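Local structure of glycosyltransferase (Streptomyces viridochromogenes, 2IV3) at residues D163-M168 with C187-V192; G169-H174 with G195-P200; K175-A180 with P200-E205; A237-V242 with T271-L276. The protein binds UDP and probably acts as a glycosyltransferase of the GT-B fold, passing a sugar from a nucleotide-linked donor to an acceptor. All blocks are in the same frame, centred on the assembly; numbering follows the deposited sequence.

Overall arrangement
The chain is built round two parallel sheets, and all four contacts belong to the second. The chain enters it at 163-168 and runs on through 169-174 and 175-180, where helix 177-187 starts, and after that helix returns as 187-192, 195-200 and 200-205. Contacts 1, 2 and 3 therefore cross rather than nest: contact 1 pairs the strands of a beta-alpha-beta unit, contact 2 joins the loops that leave them, and contact 3 joins the helices that follow. Contact 4 closes later, in series, between the loops after strands 234-237 and 268-270. It touches contacts 2 and 3, where Q240 lies by H174 and M238 by A180.

Contact 1: residues D163-M168 with C187-V192; sequences DFLLFM and CGRRLV. With UDP (uridine-5'-diphosphate), chain E.
V192 presses its two methyl groups onto L166 and F164, and here the packing is tight. CG1 meets L166 CD1 at 3.4 Å, less than a usual carbon-carbon contact. CG2 sits over one face of the F164 ring, 3.9 Å from its centroid, in a CH-pi contact. The F164 CG stands between the backbone N and the carbonyl carbon (chi1 72°), which sets the ring with L166 CB at its edge and one face to V192. Three backbone bonds hold the pair in parallel register: L165 N to R190 O, V192 N to L165 O, and F167 N to V192 O (2.8 Å). These are the paired strands of a beta-alpha-beta crossover, and on the other face L165 and L191 turn to A184 of its helix 177-187, an apolar bed that suits leucine. At the strand entrance the contact loosens toward solvent. R189 lays its CB on L165 CD1 (3.6 Å) and turns an edge of its guanidinium to D163 O, although 2.5 Å from NH1 is doubtfully short. The D163 carboxylate, OD1 4.4 Å from R189 NH1, probably contributes through charge alone, no N-H pointing at it. A water accepts from R190 N and reaches D163 O weakly.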
# COMPACT_ATOMS: atom_id res chain seq x y z
N ASP A 163 -24.58 -11.86 -21.63
CA ASP A 163 -23.43 -12.39 -22.37
C ASP A 163 -22.09 -12.00 -21.77
O ASP A 163 -21.06 -12.56 -22.16
CB ASP A 163 -23.41 -11.80 -23.79
CG ASP A 163 -24.48 -12.36 -24.71
OD1 ASP A 163 -25.25 -13.28 -24.31
OD2 ASP A 163 -24.53 -11.86 -25.86
N PHE A 164 -22.06 -11.01 -20.89
CA PHE A 164 -20.81 -10.29 -20.60
C PHE A 164 -19.96 -10.87 -19.47
O PHE A 164 -20.46 -11.56 -18.56
CB PHE A 164 -21.09 -8.79 -20.38
CG PHE A 164 -21.78 -8.47 -19.07
CD1 PHE A 164 -21.07 -8.49 -17.87
CD2 PHE A 164 -23.13 -8.12 -19.05
CE1 PHE A 164 -21.71 -8.20 -16.66
CE2 PHE A 164 -23.77 -7.82 -17.85
CZ PHE A 164 -23.06 -7.86 -16.66
N LEU A 165 -18.67 -10.58 -19.54
CA LEU A 165 -17.75 -10.93 -18.48
C LEU A 165 -17.53 -9.72 -17.59
O LEU A 165 -17.65 -8.59 -18.03
CB LEU A 165 -16.42 -11.39 -19.09
CG LEU A 165 -16.48 -12.56 -20.06
CD1 LEU A 165 -15.16 -12.72 -20.75
CD2 LEU A 165 -16.84 -13.83 -19.33
N LEU A 166 -17.21 -9.94 -16.32
CA LEU A 166 -17.29 -8.84 -15.37
C LEU A 166 -16.03 -8.73 -14.55
O LEU A 166 -15.55 -9.71 -14.00
CB LEU A 166 -18.52 -9.00 -14.47
CG LEU A 166 -18.81 -7.86 -13.47
CD1 LEU A 166 -19.04 -6.54 -14.16
CD2 LEU A 166 -20.01 -8.18 -12.62
N PHE A 167 -15.50 -7.51 -14.51
CA PHE A 167 -14.44 -7.14 -13.59
C PHE A 167 -15.04 -6.20 -12.57
O PHE A 167 -15.77 -5.25 -12.91
CB PHE A 167 -13.23 -6.49 -14.31
CG PHE A 167 -12.06 -6.15 -13.38
CD1 PHE A 167 -10.94 -7.00 -13.30
CD2 PHE A 167 -12.06 -4.98 -12.63
CE1 PHE A 167 -9.85 -6.68 -12.46
CE2 PHE A 167 -10.99 -4.66 -11.79
CZ PHE A 167 -9.88 -5.50 -11.71
N MET A 168 -14.75 -6.49 -11.32
CA MET A 168 -15.25 -5.66 -10.24
C MET A 168 -14.20 -5.38 -9.18
O MET A 168 -14.11 -6.10 -8.16
CB MET A 168 -16.57 -6.22 -9.66
CG MET A 168 -17.14 -5.34 -8.59
SD MET A 168 -18.85 -4.81 -8.78
CE MET A 168 -19.10 -4.69 -10.55
N CYS A 187 -11.99 -14.82 -25.42
CA CYS A 187 -13.29 -15.47 -25.52
C CYS A 187 -14.20 -14.81 -26.56
O CYS A 187 -15.21 -15.39 -26.93
CB CYS A 187 -14.00 -15.44 -24.17
SG CYS A 187 -13.02 -16.14 -22.85
N GLY A 188 -13.87 -13.59 -26.98
CA GLY A 188 -14.67 -12.87 -27.98
C GLY A 188 -15.86 -12.16 -27.37
O GLY A 188 -16.77 -11.71 -28.07
N ARG A 189 -15.81 -12.03 -26.05
CA ARG A 189 -16.85 -11.42 -25.22
C ARG A 189 -16.54 -9.95 -24.88
O ARG A 189 -15.49 -9.42 -25.28
CB ARG A 189 -16.91 -12.20 -23.90
CG ARG A 189 -17.26 -13.65 -24.05
CD ARG A 189 -18.65 -13.90 -23.52
NE ARG A 189 -19.19 -15.18 -24.00
CZ ARG A 189 -20.43 -15.60 -23.81
NH1 ARG A 189 -21.30 -14.86 -23.14
NH2 ARG A 189 -20.81 -16.76 -24.29
N ARG A 190 -17.45 -9.30 -24.15
CA ARG A 190 -17.23 -7.96 -23.65
C ARG A 190 -16.73 -8.03 -22.22
O ARG A 190 -17.10 -8.95 -21.49
CB ARG A 190 -18.50 -7.13 -23.73
CG ARG A 190 -18.88 -6.73 -25.17
CD ARG A 190 -17.82 -5.82 -25.86
NE ARG A 190 -17.78 -5.98 -27.32
CZ ARG A 190 -16.99 -6.85 -27.97
NH1 ARG A 190 -16.16 -7.67 -27.31
NH2 ARG A 190 -17.04 -6.91 -29.29
N LEU A 191 -15.87 -7.08 -21.83
CA LEU A 191 -15.49 -6.98 -20.42
C LEU A 191 -16.12 -5.76 -19.79
O LEU A 191 -15.66 -4.63 -20.02
CB LEU A 191 -13.97 -6.96 -20.21
CG LEU A 191 -13.64 -6.99 -18.71
CD1 LEU A 191 -14.14 -8.28 -17.96
CD2 LEU A 191 -12.16 -6.72 -18.38
N VAL A 192 -17.18 -5.98 -19.03
CA VAL A 192 -17.72 -4.91 -18.21
C VAL A 192 -16.71 -4.64 -17.11
O VAL A 192 -16.42 -5.51 -16.29
CB VAL A 192 -19.12 -5.21 -17.66
CG1 VAL A 192 -19.49 -4.17 -16.60
CG2 VAL A 192 -20.11 -5.16 -18.77
N1 UDP E . -16.50 -3.06 -5.55
C2 UDP E . -17.68 -2.30 -5.65
N3 UDP E . -17.87 -1.52 -6.74
C4 UDP E . -16.95 -1.45 -7.71
C5 UDP E . -15.78 -2.18 -7.64
C6 UDP E . -15.57 -2.99 -6.52
O2 UDP E . -18.54 -2.37 -4.74
O4 UDP E . -17.14 -0.76 -8.69
C1' UDP E . -16.26 -3.91 -4.36
C2' UDP E . -16.32 -5.42 -4.58
O2' UDP E . -17.62 -6.01 -4.57
C3' UDP E . -15.57 -5.94 -3.37
C4' UDP E . -14.47 -4.89 -3.23
O4' UDP E . -14.91 -3.71 -3.95
O3' UDP E . -16.46 -5.96 -2.24
C5' UDP E . -13.24 -5.41 -3.93
O5' UDP E . -12.46 -6.03 -2.94
PA UDP E . -11.40 -7.19 -3.30
O1A UDP E . -10.88 -7.90 -2.00
O2A UDP E . -11.91 -8.23 -4.31
O3A UDP E . -10.18 -6.41 -3.97
PB UDP E . -9.27 -5.37 -3.11
O1B UDP E . -7.95 -6.06 -2.67
O2B UDP E . -10.13 -4.88 -1.80
O3B UDP E . -9.01 -4.13 -3.97
O HOH W 1 -20.09 -10.23 -24.57

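Contact 2: residues G169-H174 with G195-P200; sequences GRVSPH and GPAWEP. With UDP (uridine-5'-diphosphate), chain E.
V171 and P196 make the central backbone bond of this contact, V171 N giving its hydrogen to P196 O over 2.9 Å. One step earlier G195 CA lies 3.2 Å from G169 O in a CA-H...O contact. G195 must be bare at this point, since a side chain would run into that carbonyl. Apolar contacts flank the backbone: the R170 stem crosses the proline ring at about a right angle, CG lying 3.7 Å from P196 CB, and V171 turns its CB toward A197, with Y202 and I206 of helix 200-209 next to the valine. Both loops leave the C-terminal ends of adjacent parallel strands, the place where Rossmann-like domains receive their nucleotide. UDP accordingly lies against them, its O4 3.3 Å from G195 CA, and R170 packs on Y29, a residue of the UDP site. The side-chain hydrogen bond is at the far end. S172 OG donates to E199 OE2 (2.8 Å), coming from above the carboxylate plane, 48° out of it, while P173 CD rests 3.4 Å from E199 OE1. Water fills in between the backbones: one molecule donates to V171 O at 2.7 Å and accepts from E199 N, and another accepts from W198 N. W198 and E199 also pack against the second subunit, on its E201 and W198 respectively.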
# COMPACT_ATOMS: atom_id res chain seq x y z
N GLY A 169 -13.40 -4.35 -9.39
CA GLY A 169 -12.40 -3.96 -8.38
C GLY A 169 -11.68 -2.69 -8.77
O GLY A 169 -12.10 -1.97 -9.71
N ARG A 170 -10.60 -2.37 -8.05
CA ARG A 170 -9.75 -1.26 -8.52
C ARG A 170 -8.99 -1.63 -9.80
O ARG A 170 -8.35 -2.69 -9.89
CB ARG A 170 -8.82 -0.67 -7.46
CG ARG A 170 -9.32 0.64 -6.89
CD ARG A 170 -8.16 1.61 -6.51
NE ARG A 170 -7.65 1.41 -5.14
CZ ARG A 170 -7.15 0.25 -4.66
NH1 ARG A 170 -7.10 -0.84 -5.44
NH2 ARG A 170 -6.72 0.18 -3.39
N VAL A 171 -9.16 -0.77 -10.80
CA VAL A 171 -8.48 -0.94 -12.07
C VAL A 171 -6.99 -0.59 -11.86
O VAL A 171 -6.47 0.45 -12.29
CB VAL A 171 -9.11 -0.09 -13.19
CG1 VAL A 171 -8.43 -0.39 -14.55
CG2 VAL A 171 -10.63 -0.29 -13.26
N SER A 172 -6.32 -1.52 -11.20
CA SER A 172 -4.93 -1.38 -10.87
C SER A 172 -4.23 -2.61 -11.44
O SER A 172 -4.89 -3.63 -11.68
CB SER A 172 -4.78 -1.35 -9.36
OG SER A 172 -5.48 -0.22 -8.90
N PRO A 173 -2.90 -2.53 -11.64
CA PRO A 173 -2.14 -3.61 -12.23
C PRO A 173 -2.16 -4.93 -11.46
O PRO A 173 -2.29 -5.98 -12.08
CB PRO A 173 -0.72 -3.03 -12.30
CG PRO A 173 -0.92 -1.56 -12.34
CD PRO A 173 -2.02 -1.38 -11.35
N HIS A 174 -2.06 -4.88 -10.14
CA HIS A 174 -1.98 -6.10 -9.37
C HIS A 174 -3.33 -6.82 -9.29
O HIS A 174 -3.38 -7.93 -8.77
CB HIS A 174 -1.45 -5.84 -7.95
CG HIS A 174 -2.34 -4.94 -7.15
ND1 HIS A 174 -2.27 -3.56 -7.22
CD2 HIS A 174 -3.33 -5.21 -6.27
CE1 HIS A 174 -3.16 -3.03 -6.42
NE2 HIS A 174 -3.83 -4.00 -5.84
N GLY A 195 -15.52 -0.40 -11.63
CA GLY A 195 -14.53 -0.06 -10.59
C GLY A 195 -13.84 1.29 -10.74
O GLY A 195 -13.87 1.89 -11.83
N PRO A 196 -13.22 1.76 -9.64
CA PRO A 196 -12.36 2.95 -9.64
C PRO A 196 -11.18 2.77 -10.60
O PRO A 196 -10.45 1.76 -10.52
CB PRO A 196 -11.84 3.04 -8.21
CG PRO A 196 -12.76 2.23 -7.40
CD PRO A 196 -13.34 1.17 -8.29
N ALA A 197 -11.04 3.71 -11.52
CA ALA A 197 -9.85 3.78 -12.35
C ALA A 197 -9.01 4.92 -11.80
O ALA A 197 -9.11 6.07 -12.27
CB ALA A 197 -10.19 4.04 -13.81
N TRP A 198 -8.22 4.62 -10.79
CA TRP A 198 -7.42 5.71 -10.23
C TRP A 198 -6.09 5.99 -10.97
O TRP A 198 -5.53 7.08 -10.87
CB TRP A 198 -7.37 5.67 -8.69
CG TRP A 198 -8.62 6.36 -8.15
CD1 TRP A 198 -9.60 6.99 -8.89
CD2 TRP A 198 -9.00 6.53 -6.78
NE1 TRP A 198 -10.56 7.52 -8.07
CE2 TRP A 198 -10.22 7.25 -6.76
CE3 TRP A 198 -8.42 6.15 -5.55
CZ2 TRP A 198 -10.88 7.61 -5.57
CZ3 TRP A 198 -9.09 6.51 -4.35
CH2 TRP A 198 -10.30 7.23 -4.38
N GLU A 199 -5.69 5.05 -11.82
CA GLU A 199 -4.41 5.08 -12.50
C GLU A 199 -4.66 5.22 -13.99
O GLU A 199 -5.06 4.25 -14.66
CB GLU A 199 -3.67 3.80 -12.17
CG GLU A 199 -3.85 3.43 -10.69
CD GLU A 199 -3.03 2.27 -10.26
OE1 GLU A 199 -2.02 1.97 -10.93
OE2 GLU A 199 -3.39 1.64 -9.23
N PRO A 200 -4.45 6.45 -14.52
CA PRO A 200 -4.80 6.83 -15.89
C PRO A 200 -4.05 6.06 -16.96
O PRO A 200 -4.68 5.58 -17.89
CB PRO A 200 -4.42 8.32 -15.98
CG PRO A 200 -4.14 8.77 -14.62
CD PRO A 200 -3.86 7.56 -13.75
N1 UDP E . -16.50 -3.06 -5.55
C2 UDP E . -17.68 -2.30 -5.65
N3 UDP E . -17.87 -1.52 -6.74
C4 UDP E . -16.95 -1.45 -7.71
C5 UDP E . -15.78 -2.18 -7.64
C6 UDP E . -15.57 -2.99 -6.52
O2 UDP E . -18.54 -2.37 -4.74
O4 UDP E . -17.14 -0.76 -8.69
C1' UDP E . -16.26 -3.91 -4.36
C2' UDP E . -16.32 -5.42 -4.58
O2' UDP E . -17.62 -6.01 -4.57
C3' UDP E . -15.57 -5.94 -3.37
C4' UDP E . -14.47 -4.89 -3.23
O4' UDP E . -14.91 -3.71 -3.95
O3' UDP E . -16.46 -5.96 -2.24
C5' UDP E . -13.24 -5.41 -3.93
O5' UDP E . -12.46 -6.03 -2.94
PA UDP E . -11.40 -7.19 -3.30
O1A UDP E . -10.88 -7.90 -2.00
O2A UDP E . -11.91 -8.23 -4.31
O3A UDP E . -10.18 -6.41 -3.97
PB UDP E . -9.27 -5.37 -3.11
O1B UDP E . -7.95 -6.06 -2.67
O2B UDP E . -10.13 -4.88 -1.80
O3B UDP E . -9.01 -4.13 -3.97
O HOH W 2 -6.94 2.87 -13.43
O HOH W 3 -7.33 2.53 -9.49

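Contact 3: residues K175-A180 with P200-E205; sequences KGALEA and PEYFDE. With UDP (uridine-5'-diphosphate), chain E.
Y202 reaches from helix 200-209 to the first turn of helix 177-187, so that the hydroxyl of one crossover helix meets the backbone of the one before it in this Rossmann-like domain. With CG anti to the backbone N (chi1 173°), the ring extends across the gap and brings OH to L178 N, which donates to it over 2.9 Å at 161°. A177 N is also near, but at a poor angle for a bond. Two side chains come obliquely from the same side of the ring: L178 CB lies 3.6 Å from Y202 CE1, and A177 CB lies 4.1 Å from Y202 CE2. The small A177 leaves the hydroxyl room to reach the backbone, while L178 gives the ring an apolar neighbour. Further along, L178 CD2 touches E205 OE1 at 4.1 Å, and I206 lies against both A177 and L178. G176, at the N-cap position, has the positive phi that glycine takes easily. K175, just before it, points its chain to the nucleotide, NZ 3.6 Å from UDP O3A, and forms a salt bridge with E252. The tyrosine suits its place because its hydroxyl can both accept and donate. Its oxygen lies at the N-terminal end of helix 177-187, where the helix dipole would probably favour its role as acceptor; Y202 OH in turn donates to a water at 2.6 Å, and that water donates to E179 OE1.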
# COMPACT_ATOMS: atom_id res chain seq x y z
N LYS A 175 -4.40 -6.18 -9.78
CA LYS A 175 -5.73 -6.81 -9.76
C LYS A 175 -5.94 -7.46 -11.11
O LYS A 175 -6.87 -8.27 -11.31
CB LYS A 175 -6.86 -5.81 -9.47
CG LYS A 175 -6.76 -4.98 -8.13
CD LYS A 175 -6.70 -5.83 -6.88
CE LYS A 175 -7.85 -6.87 -6.82
NZ LYS A 175 -7.52 -7.95 -5.81
N GLY A 176 -5.07 -7.08 -12.04
CA GLY A 176 -5.06 -7.63 -13.38
C GLY A 176 -6.23 -7.26 -14.27
O GLY A 176 -6.70 -8.08 -15.05
N ALA A 177 -6.72 -6.04 -14.14
CA ALA A 177 -7.74 -5.55 -15.07
C ALA A 177 -7.34 -5.81 -16.52
O ALA A 177 -8.17 -6.26 -17.31
CB ALA A 177 -8.04 -4.09 -14.83
N LEU A 178 -6.08 -5.52 -16.87
CA LEU A 178 -5.55 -5.63 -18.22
C LEU A 178 -5.69 -7.04 -18.75
O LEU A 178 -6.13 -7.27 -19.91
CB LEU A 178 -4.07 -5.22 -18.23
CG LEU A 178 -3.14 -5.57 -19.42
CD1 LEU A 178 -3.52 -4.81 -20.66
CD2 LEU A 178 -1.72 -5.28 -19.07
N GLU A 179 -5.33 -7.98 -17.87
CA GLU A 179 -5.29 -9.41 -18.16
C GLU A 179 -6.71 -9.97 -18.33
O GLU A 179 -6.97 -10.77 -19.27
CB GLU A 179 -4.56 -10.14 -17.01
CG GLU A 179 -3.04 -10.15 -17.14
CD GLU A 179 -2.34 -8.85 -16.72
OE1 GLU A 179 -2.94 -8.05 -15.92
OE2 GLU A 179 -1.18 -8.64 -17.17
N ALA A 180 -7.61 -9.53 -17.44
CA ALA A 180 -9.03 -9.79 -17.62
C ALA A 180 -9.51 -9.29 -19.00
O ALA A 180 -10.19 -10.01 -19.74
CB ALA A 180 -9.86 -9.17 -16.48
N PRO A 200 -4.45 6.45 -14.52
CA PRO A 200 -4.80 6.83 -15.89
C PRO A 200 -4.05 6.06 -16.96
O PRO A 200 -4.68 5.58 -17.89
CB PRO A 200 -4.42 8.32 -15.98
CG PRO A 200 -4.14 8.77 -14.62
CD PRO A 200 -3.86 7.56 -13.75
N GLU A 201 -2.73 5.93 -16.83
CA GLU A 201 -1.90 5.37 -17.91
C GLU A 201 -2.14 3.88 -18.10
O GLU A 201 -2.10 3.37 -19.22
CB GLU A 201 -0.40 5.64 -17.71
CG GLU A 201 -0.03 7.09 -17.46
CD GLU A 201 -0.06 7.47 -15.97
OE1 GLU A 201 -0.60 6.70 -15.14
OE2 GLU A 201 0.49 8.55 -15.65
N TYR A 202 -2.38 3.19 -16.99
CA TYR A 202 -2.72 1.78 -17.02
C TYR A 202 -4.09 1.56 -17.62
O TYR A 202 -4.29 0.70 -18.46
CB TYR A 202 -2.69 1.22 -15.61
CG TYR A 202 -3.17 -0.19 -15.47
CD1 TYR A 202 -2.56 -1.23 -16.17
CD2 TYR A 202 -4.22 -0.51 -14.57
CE1 TYR A 202 -3.01 -2.55 -15.99
CE2 TYR A 202 -4.67 -1.78 -14.42
CZ TYR A 202 -4.07 -2.81 -15.12
OH TYR A 202 -4.51 -4.10 -14.95
N PHE A 203 -5.03 2.35 -17.16
CA PHE A 203 -6.36 2.34 -17.70
C PHE A 203 -6.27 2.73 -19.19
O PHE A 203 -6.76 1.99 -20.02
CB PHE A 203 -7.22 3.28 -16.84
CG PHE A 203 -8.55 3.58 -17.43
CD1 PHE A 203 -9.67 2.83 -17.06
CD2 PHE A 203 -8.69 4.63 -18.35
CE1 PHE A 203 -10.92 3.10 -17.61
CE2 PHE A 203 -9.92 4.92 -18.89
CZ PHE A 203 -11.05 4.14 -18.52
N ASP A 204 -5.59 3.82 -19.55
CA ASP A 204 -5.33 4.12 -20.97
C ASP A 204 -4.65 2.96 -21.70
O ASP A 204 -4.85 2.78 -22.90
CB ASP A 204 -4.47 5.37 -21.15
CG ASP A 204 -5.20 6.64 -20.79
OD1 ASP A 204 -6.15 6.56 -19.96
OD2 ASP A 204 -4.82 7.73 -21.32
N GLU A 205 -3.86 2.16 -20.97
CA GLU A 205 -3.17 1.03 -21.60
C GLU A 205 -4.17 -0.06 -22.04
O GLU A 205 -4.13 -0.50 -23.21
CB GLU A 205 -2.02 0.48 -20.74
CG GLU A 205 -1.06 -0.39 -21.53
CD GLU A 205 -0.13 -1.28 -20.68
OE1 GLU A 205 -0.32 -1.44 -19.45
OE2 GLU A 205 0.80 -1.85 -21.30
N1 UDP E . -16.50 -3.06 -5.55
C2 UDP E . -17.68 -2.30 -5.65
N3 UDP E . -17.87 -1.52 -6.74
C4 UDP E . -16.95 -1.45 -7.71
C5 UDP E . -15.78 -2.18 -7.64
C6 UDP E . -15.57 -2.99 -6.52
O2 UDP E . -18.54 -2.37 -4.74
O4 UDP E . -17.14 -0.76 -8.69
C1' UDP E . -16.26 -3.91 -4.36
C2' UDP E . -16.32 -5.42 -4.58
O2' UDP E . -17.62 -6.01 -4.57
C3' UDP E . -15.57 -5.94 -3.37
C4' UDP E . -14.47 -4.89 -3.23
O4' UDP E . -14.91 -3.71 -3.95
O3' UDP E . -16.46 -5.96 -2.24
C5' UDP E . -13.24 -5.41 -3.93
O5' UDP E . -12.46 -6.03 -2.94
PA UDP E . -11.40 -7.19 -3.30
O1A UDP E . -10.88 -7.90 -2.00
O2A UDP E . -11.91 -8.23 -4.31
O3A UDP E . -10.18 -6.41 -3.97
PB UDP E . -9.27 -5.37 -3.11
O1B UDP E . -7.95 -6.06 -2.67
O2B UDP E . -10.13 -4.88 -1.80
O3B UDP E . -9.01 -4.13 -3.97
O HOH W 4 -2.53 -5.71 -15.02

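Contact 4: residues A237-V242 with T271-L276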
# COMPACT_ATOMS: atom_id res chain seq x y z
N ALA A 237 -11.31 -12.54 -11.79
CA ALA A 237 -10.47 -12.27 -10.62
C ALA A 237 -9.00 -12.55 -10.93
O ALA A 237 -8.42 -13.54 -10.45
CB ALA A 237 -10.93 -13.16 -9.47
N MET A 238 -8.39 -11.68 -11.75
CA MET A 238 -7.08 -11.94 -12.37
C MET A 238 -5.89 -11.25 -11.74
O MET A 238 -5.09 -10.63 -12.48
CB MET A 238 -7.10 -11.53 -13.85
CG MET A 238 -8.40 -11.82 -14.54
SD MET A 238 -8.19 -13.33 -15.44
CE MET A 238 -8.09 -14.49 -14.11
N SER A 239 -5.76 -11.37 -10.42
CA SER A 239 -4.66 -10.73 -9.68
C SER A 239 -3.32 -11.26 -10.16
O SER A 239 -3.16 -12.45 -10.39
CB SER A 239 -4.76 -10.96 -8.16
OG SER A 239 -6.07 -10.71 -7.69
N GLN A 240 -2.34 -10.36 -10.26
CA GLN A 240 -1.02 -10.73 -10.77
C GLN A 240 0.10 -10.64 -9.70
O GLN A 240 0.11 -9.74 -8.84
CB GLN A 240 -0.69 -9.89 -11.99
CG GLN A 240 -1.85 -9.77 -12.96
CD GLN A 240 -1.88 -10.92 -13.98
OE1 GLN A 240 -0.91 -11.15 -14.69
NE2 GLN A 240 -3.01 -11.62 -14.06
N ALA A 241 1.04 -11.57 -9.78
CA ALA A 241 2.17 -11.59 -8.91
C ALA A 241 3.14 -10.51 -9.44
O ALA A 241 4.16 -10.78 -10.10
CB ALA A 241 2.80 -12.96 -8.91
N VAL A 242 2.78 -9.26 -9.15
CA VAL A 242 3.53 -8.11 -9.58
C VAL A 242 4.01 -7.39 -8.34
O VAL A 242 3.47 -7.57 -7.23
CB VAL A 242 2.70 -7.12 -10.50
CG1 VAL A 242 2.36 -7.76 -11.83
CG2 VAL A 242 1.45 -6.61 -9.79
N THR A 271 -6.84 -16.12 -11.48
CA THR A 271 -5.44 -16.62 -11.51
C THR A 271 -5.22 -17.49 -10.28
O THR A 271 -6.17 -17.76 -9.57
CB THR A 271 -4.42 -15.47 -11.46
OG1 THR A 271 -4.61 -14.75 -10.23
CG2 THR A 271 -4.58 -14.53 -12.67
N GLY A 272 -3.99 -17.93 -10.04
CA GLY A 272 -3.67 -18.72 -8.85
C GLY A 272 -3.03 -17.89 -7.75
O GLY A 272 -2.41 -18.43 -6.82
N ASN A 273 -3.21 -16.56 -7.86
CA ASN A 273 -2.51 -15.57 -7.04
C ASN A 273 -2.94 -15.61 -5.58
O ASN A 273 -4.09 -15.34 -5.25
CB ASN A 273 -2.70 -14.16 -7.65
CG ASN A 273 -1.77 -13.10 -7.04
OD1 ASN A 273 -2.19 -12.26 -6.25
ND2 ASN A 273 -0.53 -13.10 -7.46
N GLY A 274 -2.01 -15.99 -4.72
CA GLY A 274 -2.32 -16.03 -3.30
C GLY A 274 -3.56 -16.84 -3.01
O GLY A 274 -3.58 -18.05 -3.26
N CYS A 275 -4.60 -16.18 -2.49
CA CYS A 275 -5.82 -16.89 -2.03
C CYS A 275 -6.56 -17.54 -3.22
O CYS A 275 -7.17 -18.58 -3.07
CB CYS A 275 -6.77 -15.95 -1.25
SG CYS A 275 -7.64 -14.75 -2.35
N LEU A 276 -6.44 -16.95 -4.40
CA LEU A 276 -7.20 -17.41 -5.54
C LEU A 276 -7.09 -18.89 -5.80
O LEU A 276 -8.10 -19.59 -6.02
CB LEU A 276 -6.81 -16.62 -6.80
CG LEU A 276 -7.21 -15.16 -6.70
CD1 LEU A 276 -7.01 -14.46 -8.03
CD2 LEU A 276 -8.67 -15.01 -6.21
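T271 lies against the loop 237-242, and each atom of its side chain finds a partner there. CB stands 3.4 Å from S239 O. Beyond it the branches part. T271 OG1 donates to S239 O at 2.7 Å, in the carbonyl plane and on a lone pair. The other branch, T271 CG2, packs 3.6 Å from Q240 NE2 and 3.8 Å from M238 CE. A chi1 of 61° tucks OG1 back over the main chain, where it can also accept from N273 N, closing an ST turn; a threonine fits because one branch bonds and the other packs. The two loops follow neighbouring parallel strands, 234-237 and 268-270, of the Rossmann-like sheet, and T271 N to A237 O (3.2 Å) carries their pairing a step further. N273 completes the join, its CB 3.3 Å from S239 O. Its amide is spoken for outside the loops, OD1 accepting from E252 N and ND2 bonding to Y289 OH. Q240 NE2 is held by its own loop, donating to M238 O at 2.8 Å from above the carbonyl plane. S239 OG bonds to E252, the same glutamate that pairs with K175 of the UDP site.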